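Local coordinates for protein 3-oxoadipate enol-lactonase (Burkholderia xenovorans, PDB 2XUA) that probably hydrolyses the enol-lactone of 3-oxoadipate in catechol metabolism, using an alpha/beta hydrolase fold, at residues K206-G214 with F254-L262; I75-M86 with T105-R116. One frame throughout, in Å; residues are numbered along the deposited sequence.

Contact 1: residues K206-G214 with F254-L262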
loop_
_atom_site.group_PDB
_atom_site.type_symbol
_atom_site.label_atom_id
_atom_site.label_comp_id
_atom_site.label_asym_id
_atom_site.label_seq_id
_atom_site.Cartn_x
_atom_site.Cartn_y
_atom_site.Cartn_z
ATOM N N LYS B 206 19.266 21.568 18.484
ATOM C CA LYS B 206 20.720 21.432 18.580
ATOM C C LYS B 206 21.384 20.444 17.640
ATOM O O LYS B 206 22.580 20.252 17.760
ATOM C CB LYS B 206 21.104 21.097 20.029
ATOM C CG LYS B 206 20.557 22.089 21.023
ATOM C CD LYS B 206 21.662 23.017 21.590
ATOM C CE LYS B 206 21.122 24.027 22.666
ATOM N NZ LYS B 206 20.208 25.120 22.128
ATOM N N VAL B 207 20.650 19.833 16.694
ATOM C CA VAL B 207 21.219 18.737 15.839
ATOM C C VAL B 207 21.273 19.168 14.378
ATOM O O VAL B 207 20.558 20.127 13.997
ATOM C CB VAL B 207 20.423 17.400 16.030
ATOM C CG1 VAL B 207 20.101 17.192 17.494
ATOM C CG2 VAL B 207 19.152 17.473 15.326
ATOM N N PRO B 208 22.160 18.567 13.562
ATOM C CA PRO B 208 22.183 18.944 12.179
ATOM C C PRO B 208 20.802 18.744 11.516
ATOM O O PRO B 208 20.175 17.696 11.698
ATOM C CB PRO B 208 23.206 17.976 11.594
ATOM C CG PRO B 208 24.014 17.559 12.745
ATOM C CD PRO B 208 23.088 17.437 13.806
ATOM N N ALA B 209 20.324 19.754 10.793
ATOM C CA ALA B 209 19.019 19.677 10.148
ATOM C C ALA B 209 19.125 19.946 8.652
ATOM O O ALA B 209 20.032 20.664 8.169
ATOM C CB ALA B 209 17.967 20.581 10.828
ATOM N N LEU B 210 18.258 19.256 7.902
ATOM C CA LEU B 210 18.048 19.514 6.480
ATOM C C LEU B 210 16.571 19.905 6.315
ATOM O O LEU B 210 15.673 19.255 6.849
ATOM C CB LEU B 210 18.342 18.255 5.651
ATOM C CG LEU B 210 17.758 18.194 4.243
ATOM C CD1 LEU B 210 18.513 19.241 3.333
ATOM C CD2 LEU B 210 17.865 16.786 3.626
ATOM N N VAL B 211 16.298 20.958 5.577
ATOM C CA VAL B 211 14.888 21.287 5.313
ATOM C C VAL B 211 14.681 21.107 3.819
ATOM O O VAL B 211 15.414 21.665 3.070
ATOM C CB VAL B 211 14.488 22.710 5.746
ATOM C CG1 VAL B 211 12.985 23.022 5.321
ATOM C CG2 VAL B 211 14.662 22.906 7.217
ATOM N N ILE B 212 13.716 20.270 3.410
ATOM C CA ILE B 212 13.385 20.077 2.010
ATOM C C ILE B 212 11.995 20.705 1.827
ATOM O O ILE B 212 11.099 20.475 2.640
ATOM C CB ILE B 212 13.349 18.563 1.597
ATOM C CG1 ILE B 212 14.753 17.993 1.471
ATOM C CG2 ILE B 212 12.694 18.362 0.262
ATOM C CD1 ILE B 212 14.782 16.486 1.308
ATOM N N SER B 213 11.833 21.504 0.784
ATOM C CA SER B 213 10.547 22.129 0.479
ATOM C C SER B 213 10.276 21.950 -1.059
ATOM O O SER B 213 11.221 21.748 -1.843
ATOM C CB SER B 213 10.520 23.601 0.886
ATOM O OG SER B 213 10.593 23.792 2.283
ATOM N N GLY B 214 9.013 21.998 -1.467
ATOM C CA GLY B 214 8.646 21.820 -2.882
ATOM C C GLY B 214 8.273 23.202 -3.439
ATOM O O GLY B 214 7.502 23.963 -2.827
ATOM N N PHE B 254 14.936 13.479 -4.128
ATOM C CA PHE B 254 14.620 13.497 -2.694
ATOM C C PHE B 254 15.497 12.468 -1.940
ATOM O O PHE B 254 16.112 12.808 -0.905
ATOM C CB PHE B 254 13.145 13.172 -2.516
ATOM C CG PHE B 254 12.691 13.197 -1.081
ATOM C CD1 PHE B 254 11.935 14.270 -0.570
ATOM C CD2 PHE B 254 13.039 12.148 -0.226
ATOM C CE1 PHE B 254 11.487 14.287 0.812
ATOM C CE2 PHE B 254 12.584 12.150 1.142
ATOM C CZ PHE B 254 11.814 13.208 1.655
ATOM N N THR B 255 15.499 11.236 -2.440
ATOM C CA THR B 255 16.312 10.172 -1.894
ATOM C C THR B 255 17.794 10.542 -1.786
ATOM O O THR B 255 18.388 10.470 -0.700
ATOM C CB THR B 255 16.093 8.831 -2.632
ATOM O OG1 THR B 255 14.694 8.475 -2.557
ATOM C CG2 THR B 255 16.889 7.760 -1.932
ATOM N N LYS B 256 18.363 10.996 -2.885
ATOM C CA LYS B 256 19.741 11.442 -2.924
ATOM C C LYS B 256 20.014 12.519 -1.886
ATOM O O LYS B 256 21.014 12.435 -1.143
ATOM C CB LYS B 256 20.076 11.939 -4.349
ATOM C CG LYS B 256 21.508 12.440 -4.575
ATOM C CD LYS B 256 22.534 11.274 -4.669
ATOM C CE LYS B 256 24.029 11.711 -4.811
ATOM N NZ LYS B 256 24.188 12.925 -5.666
ATOM N N THR B 257 19.142 13.538 -1.848
ATOM C CA THR B 257 19.353 14.629 -0.926
ATOM C C THR B 257 19.394 14.143 0.524
ATOM O O THR B 257 20.287 14.517 1.274
ATOM C CB THR B 257 18.251 15.701 -1.075
ATOM O OG1 THR B 257 18.179 16.106 -2.464
ATOM C CG2 THR B 257 18.582 16.893 -0.217
ATOM N N VAL B 258 18.405 13.341 0.903
ATOM C CA VAL B 258 18.280 12.838 2.249
ATOM C C VAL B 258 19.460 11.888 2.539
ATOM O O VAL B 258 20.057 12.009 3.594
ATOM C CB VAL B 258 16.914 12.201 2.492
ATOM C CG1 VAL B 258 16.822 11.665 3.871
ATOM C CG2 VAL B 258 15.831 13.334 2.416
ATOM N N VAL B 259 19.845 11.043 1.577
ATOM C CA VAL B 259 20.948 10.100 1.839
ATOM C C VAL B 259 22.286 10.853 2.032
ATOM O O VAL B 259 23.011 10.572 2.993
ATOM C CB VAL B 259 20.988 8.930 0.872
ATOM C CG1 VAL B 259 22.281 8.008 1.093
ATOM C CG2 VAL B 259 19.710 8.055 1.035
ATOM N N ASP B 260 22.603 11.827 1.161
ATOM C CA ASP B 260 23.900 12.499 1.231
ATOM C C ASP B 260 23.976 13.294 2.527
ATOM O O ASP B 260 25.008 13.274 3.217
ATOM C CB ASP B 260 24.153 13.417 0.016
ATOM C CG ASP B 260 24.210 12.662 -1.319
ATOM O OD1 ASP B 260 24.329 11.409 -1.405
ATOM O OD2 ASP B 260 24.114 13.365 -2.331
ATOM N N PHE B 261 22.871 13.951 2.899
ATOM C CA PHE B 261 22.805 14.719 4.146
ATOM C C PHE B 261 22.987 13.819 5.365
ATOM O O PHE B 261 23.694 14.171 6.295
ATOM C CB PHE B 261 21.493 15.544 4.295
ATOM C CG PHE B 261 21.284 16.105 5.663
ATOM C CD1 PHE B 261 22.053 17.185 6.130
ATOM C CD2 PHE B 261 20.363 15.530 6.530
ATOM C CE1 PHE B 261 21.871 17.687 7.453
ATOM C CE2 PHE B 261 20.195 16.023 7.853
ATOM C CZ PHE B 261 20.946 17.103 8.295
ATOM N N LEU B 262 22.343 12.665 5.386
ATOM C CA LEU B 262 22.365 11.863 6.620
ATOM C C LEU B 262 23.656 11.052 6.777
ATOM O O LEU B 262 23.978 10.594 7.894
ATOM C CB LEU B 262 21.143 10.959 6.754
ATOM C CG LEU B 262 19.795 11.658 6.960
ATOM C CD1 LEU B 262 18.682 10.586 6.908
ATOM C CD2 LEU B 262 19.725 12.469 8.237
#
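Strand 209-214 runs almost antiparallel to helix 254-262, L210 facing F261 and I212 facing F254: the axes of these short segments make 170° and approach to 9.6 Å, with no hydrogen bond between them. Two CH-pi contacts carry much of the interface. L210 lays its CB over the middle of the F261 ring, 3.5 Å from the centroid and 11° off the normal, while its CD2 runs on past the phenyl to T257 CG2 at 3.9 Å. The F261 ring reaches the strand because its CG stands anti to the backbone N (chi1 168°), and its far end meets the main chain: CZ lies 3.4 Å from A209 C, and P208 O approaches the ring edge. At the other end, I212 uses only its terminal methyl. I212 CD1 sits above one face of F254, displaced toward the rim, 4.3 Å from the centroid, and also presses on V258 CG2 at 3.5 Å. T257 CG2 bridges the two strand residues, with 4.1 Å to I212 CD1; its hydroxyl is turned back to the helix, where A253 O accepts its hydrogen bond. L210 and I212, two residues apart, both point at the helix, as expected of a strand near one edge of the alpha/beta hydrolase sheet, next to the outermost strand 236-240, with a helix laid against one face. Strand 209-214 lies between strands 117-123 and 236-240: L210 bonds through its backbone to V120 and L122, and V211 to R236. The same helix rests its T255 and V259 side chains on helix 43-52, and F254 also touches W42 and C123. On its outer side, K256 NZ and D260 OD2 form a salt bridge of 3.4 Å one turn apart.

Contact 2: residues I75-M86 with T105-R116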
loop_
_atom_site.group_PDB
_atom_site.type_symbol
_atom_site.label_atom_id
_atom_site.label_comp_id
_atom_site.label_asym_id
_atom_site.label_seq_id
_atom_site.Cartn_x
_atom_site.Cartn_y
_atom_site.Cartn_z
ATOM N N ILE B 75 0.293 17.144 19.399
ATOM C CA ILE B 75 1.707 17.006 18.987
ATOM C C ILE B 75 2.544 16.214 20.031
ATOM O O ILE B 75 3.503 15.479 19.654
ATOM C CB ILE B 75 2.337 18.364 18.594
ATOM C CG1 ILE B 75 3.700 18.216 17.898
ATOM C CG2 ILE B 75 2.505 19.329 19.872
ATOM C CD1 ILE B 75 3.676 17.391 16.586
ATOM N N GLU B 76 2.142 16.318 21.319
ATOM C CA GLU B 76 2.739 15.494 22.392
ATOM C C GLU B 76 2.362 14.034 22.298
ATOM O O GLU B 76 3.161 13.154 22.691
ATOM C CB GLU B 76 2.376 15.979 23.824
ATOM C CG GLU B 76 2.917 17.334 24.180
ATOM C CD GLU B 76 2.163 18.497 23.539
ATOM O OE1 GLU B 76 0.954 18.369 23.341
ATOM O OE2 GLU B 76 2.799 19.523 23.212
ATOM N N GLN B 77 1.156 13.729 21.856
ATOM C CA GLN B 77 0.836 12.335 21.670
ATOM C C GLN B 77 1.700 11.817 20.481
ATOM O O GLN B 77 2.288 10.719 20.521
ATOM C CB GLN B 77 -0.632 12.102 21.367
ATOM C CG GLN B 77 -1.543 12.002 22.632
ATOM C CD GLN B 77 -2.983 12.213 22.264
ATOM O OE1 GLN B 77 -3.263 12.888 21.275
ATOM N NE2 GLN B 77 -3.911 11.620 23.034
ATOM N N LEU B 78 1.773 12.619 19.439
ATOM C CA LEU B 78 2.496 12.204 18.233
ATOM C C LEU B 78 3.974 12.017 18.478
ATOM O O LEU B 78 4.590 11.103 17.922
ATOM C CB LEU B 78 2.227 13.155 17.056
ATOM C CG LEU B 78 0.770 13.367 16.613
ATOM C CD1 LEU B 78 0.791 14.501 15.625
ATOM C CD2 LEU B 78 0.119 12.120 15.968
ATOM N N THR B 79 4.563 12.874 19.281
ATOM C CA THR B 79 5.960 12.759 19.599
ATOM C C THR B 79 6.181 11.498 20.469
ATOM O O THR B 79 7.138 10.734 20.242
ATOM C CB THR B 79 6.455 14.024 20.296
ATOM O OG1 THR B 79 6.293 15.146 19.425
ATOM C CG2 THR B 79 7.968 13.971 20.564
ATOM N N GLY B 80 5.294 11.290 21.439
ATOM C CA GLY B 80 5.396 10.196 22.378
ATOM C C GLY B 80 5.162 8.844 21.715
ATOM O O GLY B 80 5.678 7.803 22.154
ATOM N N ASP B 81 4.379 8.872 20.641
ATOM C CA ASP B 81 4.208 7.709 19.822
ATOM C C ASP B 81 5.569 7.262 19.251
ATOM O O ASP B 81 5.870 6.077 19.319
ATOM C CB ASP B 81 3.195 7.987 18.719
ATOM C CG ASP B 81 1.785 8.017 19.240
ATOM O OD1 ASP B 81 1.547 7.748 20.462
ATOM O OD2 ASP B 81 0.886 8.247 18.435
ATOM N N VAL B 82 6.358 8.188 18.712
ATOM C CA VAL B 82 7.673 7.870 18.056
ATOM C C VAL B 82 8.551 7.340 19.143
ATOM O O VAL B 82 9.085 6.238 19.041
ATOM C CB VAL B 82 8.356 9.100 17.398
ATOM C CG1 VAL B 82 9.798 8.730 16.855
ATOM C CG2 VAL B 82 7.513 9.637 16.226
ATOM N N LEU B 83 8.617 8.090 20.243
ATOM C CA LEU B 83 9.433 7.655 21.385
ATOM C C LEU B 83 9.106 6.287 21.969
ATOM O O LEU B 83 10.020 5.495 22.173
ATOM C CB LEU B 83 9.454 8.732 22.465
ATOM C CG LEU B 83 10.029 10.026 21.976
ATOM C CD1 LEU B 83 9.749 11.024 23.109
ATOM C CD2 LEU B 83 11.532 9.959 21.662
ATOM N N GLY B 84 7.839 5.982 22.151
ATOM C CA GLY B 84 7.404 4.700 22.670
ATOM C C GLY B 84 7.690 3.555 21.714
ATOM O O GLY B 84 8.123 2.448 22.135
ATOM N N LEU B 85 7.473 3.807 20.413
ATOM C CA LEU B 85 7.914 2.846 19.389
ATOM C C LEU B 85 9.421 2.581 19.431
ATOM O O LEU B 85 9.861 1.419 19.411
ATOM C CB LEU B 85 7.495 3.365 17.992
ATOM C CG LEU B 85 7.722 2.402 16.813
ATOM C CD1 LEU B 85 7.040 1.040 16.996
ATOM C CD2 LEU B 85 7.256 3.055 15.478
HETATM N N MSE B 86 10.229 3.655 19.420
HETATM C CA MSE B 86 11.684 3.490 19.567
HETATM C C MSE B 86 12.054 2.724 20.822
HETATM O O MSE B 86 12.841 1.759 20.786
HETATM C CB MSE B 86 12.345 4.841 19.586
HETATM C CG MSE B 86 12.486 5.392 18.204
HETATM SE SE MSE B 86 12.957 7.263 18.301
HETATM C CE MSE B 86 14.785 7.060 19.002
ATOM N N THR B 105 6.357 16.776 13.611
ATOM C CA THR B 105 6.782 15.820 14.664
ATOM C C THR B 105 8.311 15.816 14.855
ATOM O O THR B 105 8.861 15.706 16.000
ATOM C CB THR B 105 6.292 14.419 14.262
ATOM O OG1 THR B 105 4.876 14.457 14.135
ATOM C CG2 THR B 105 6.640 13.350 15.323
ATOM N N GLY B 106 9.021 15.914 13.738
ATOM C CA GLY B 106 10.451 15.918 13.761
ATOM C C GLY B 106 10.990 17.195 14.403
ATOM O O GLY B 106 11.997 17.164 15.129
ATOM N N VAL B 107 10.328 18.328 14.135
ATOM C CA VAL B 107 10.703 19.561 14.855
ATOM C C VAL B 107 10.501 19.363 16.349
ATOM O O VAL B 107 11.404 19.683 17.100
ATOM C CB VAL B 107 9.906 20.822 14.352
ATOM C CG1 VAL B 107 10.133 22.026 15.270
ATOM C CG2 VAL B 107 10.256 21.100 12.897
ATOM N N ALA B 108 9.353 18.846 16.792
ATOM C CA ALA B 108 9.131 18.580 18.222
ATOM C C ALA B 108 10.183 17.627 18.824
ATOM O O ALA B 108 10.673 17.827 19.973
ATOM C CB ALA B 108 7.793 18.044 18.469
ATOM N N LEU B 109 10.497 16.575 18.072
ATOM C CA LEU B 109 11.408 15.552 18.525
ATOM C C LEU B 109 12.788 16.158 18.638
ATOM O O LEU B 109 13.420 16.015 19.692
ATOM C CB LEU B 109 11.403 14.396 17.530
ATOM C CG LEU B 109 10.849 13.006 17.777
ATOM C CD1 LEU B 109 10.262 12.622 19.125
ATOM C CD2 LEU B 109 10.013 12.497 16.568
ATOM N N ALA B 110 13.256 16.863 17.607
ATOM C CA ALA B 110 14.574 17.458 17.659
ATOM C C ALA B 110 14.739 18.548 18.734
ATOM O O ALA B 110 15.858 18.744 19.189
ATOM C CB ALA B 110 15.020 18.004 16.304
ATOM N N ALA B 111 13.647 19.261 19.056
ATOM C CA ALA B 111 13.646 20.351 20.035
ATOM C C ALA B 111 13.576 19.844 21.471
ATOM O O ALA B 111 14.277 20.335 22.358
ATOM C CB ALA B 111 12.431 21.296 19.752
ATOM N N ARG B 112 12.679 18.895 21.696
ATOM C CA ARG B 112 12.363 18.438 23.015
ATOM C C ARG B 112 13.088 17.099 23.294
ATOM O O ARG B 112 13.078 16.659 24.421
ATOM C CB ARG B 112 10.850 18.247 23.178
ATOM C CG ARG B 112 9.968 19.468 22.786
ATOM C CD ARG B 112 8.534 19.055 22.681
ATOM N NE ARG B 112 7.697 20.191 22.322
ATOM C CZ ARG B 112 6.370 20.221 22.316
ATOM N NH1 ARG B 112 5.635 19.173 22.664
ATOM N NH2 ARG B 112 5.764 21.345 21.971
ATOM N N HIS B 113 13.695 16.465 22.273
ATOM C CA HIS B 113 14.439 15.178 22.492
ATOM C C HIS B 113 15.728 15.049 21.702
ATOM O O HIS B 113 15.989 14.006 21.061
ATOM C CB HIS B 113 13.522 13.965 22.272
ATOM C CG HIS B 113 12.243 14.001 23.058
ATOM N ND1 HIS B 113 11.096 14.630 22.606
ATOM C CD2 HIS B 113 11.920 13.467 24.264
ATOM C CE1 HIS B 113 10.133 14.488 23.502
ATOM N NE2 HIS B 113 10.601 13.765 24.506
ATOM N N ALA B 114 16.568 16.084 21.735
ATOM C CA ALA B 114 17.825 16.085 21.003
ATOM C C ALA B 114 18.682 14.822 21.249
ATOM O O ALA B 114 19.430 14.377 20.371
ATOM C CB ALA B 114 18.603 17.289 21.342
ATOM N N ASP B 115 18.592 14.269 22.452
ATOM C CA ASP B 115 19.455 13.103 22.802
ATOM C C ASP B 115 18.965 11.794 22.131
ATOM O O ASP B 115 19.761 10.875 21.921
ATOM C CB ASP B 115 19.491 12.877 24.315
ATOM C CG ASP B 115 18.118 12.695 24.889
ATOM O OD1 ASP B 115 17.153 13.042 24.190
ATOM O OD2 ASP B 115 17.990 12.203 26.027
ATOM N N ARG B 116 17.657 11.738 21.860
ATOM C CA ARG B 116 17.057 10.685 21.025
ATOM C C ARG B 116 17.306 10.821 19.498
ATOM O O ARG B 116 17.022 9.862 18.732
ATOM C CB ARG B 116 15.563 10.567 21.329
ATOM C CG ARG B 116 15.179 10.250 22.783
ATOM C CD ARG B 116 15.954 8.982 23.331
ATOM N NE ARG B 116 15.553 7.681 22.764
ATOM C CZ ARG B 116 14.452 6.999 23.052
ATOM N NH1 ARG B 116 14.261 5.795 22.503
ATOM N NH2 ARG B 116 13.512 7.468 23.909
#
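L83 lays a methyl over a histidine ring in CH-pi contact across this helix pair: CD1 lies over one face of H113, 3.4 Å from the centroid and 20° off the normal, with NE2 the nearest ring atom at 3.2 Å. H113 is the first residue to leave helical geometry after helix 105-112. The other methyl of L83, CD2, packs on R116 CG at 3.8 Å, so the branched end spans two residues beyond the helix end. R116 folds back at chi2 and chi3, bringing NH1 to 3.6 Å from selenomethionine M86 CB; D87 supplies its salt bridge. The helix-segment axes cross at -72°, 9.4 Å apart at closest approach. T105 enters this crossing as a knob among I75, L78, T79 and V82. With its CG2 anti to the backbone N (chi1 -59° for OG1), T105 sets that methyl against V82 CG2, 3.9 Å away, whereas OG1 bonds to M101 O. T79 OG1 gives its hydrogen to I75 O, which also takes T79 N from the opposite face of its plane; the hydroxyl touches A108 CB at 3.4 Å. At the N-terminal end of helix 75-86, R112 NH1 forms a salt bridge with E76 OE2 at 2.9 Å, meeting the oxygen on its anti side and somewhat out of the carboxylate plane, although the two planes are nearly parallel. R112 NH2 also pairs with E201. V82, T105 and L109 reach F96 of strand 94-99, placing the crossing on one sheet face; helix 75-88 extends over strand 54-58, and helix 101-112 starts within the probable nucleophile elbow.

Contact 2 closes before contact 1 opens along the chain, and their centres lie 18 Å apart. Both rest on the same mixed sheet: contact 2 joins two helices that pack on strands 54-58 and 94-99, whereas contact 1 sets the C-terminal helix against strand 209-214, further along the strand order, with strand 117-123 between the two regions. They meet directly through V207, whose CG1 lies 4.1 Å from A114 O and CG2 4.3 Å from A110 CB. In this alpha/beta hydrolase domain the helices of contact 2 and of contact 1 flank opposite sheet faces. L78 and F254 stand about 12 and 14 Å from bound laevulinic acid, so neither side chain lines its pocket.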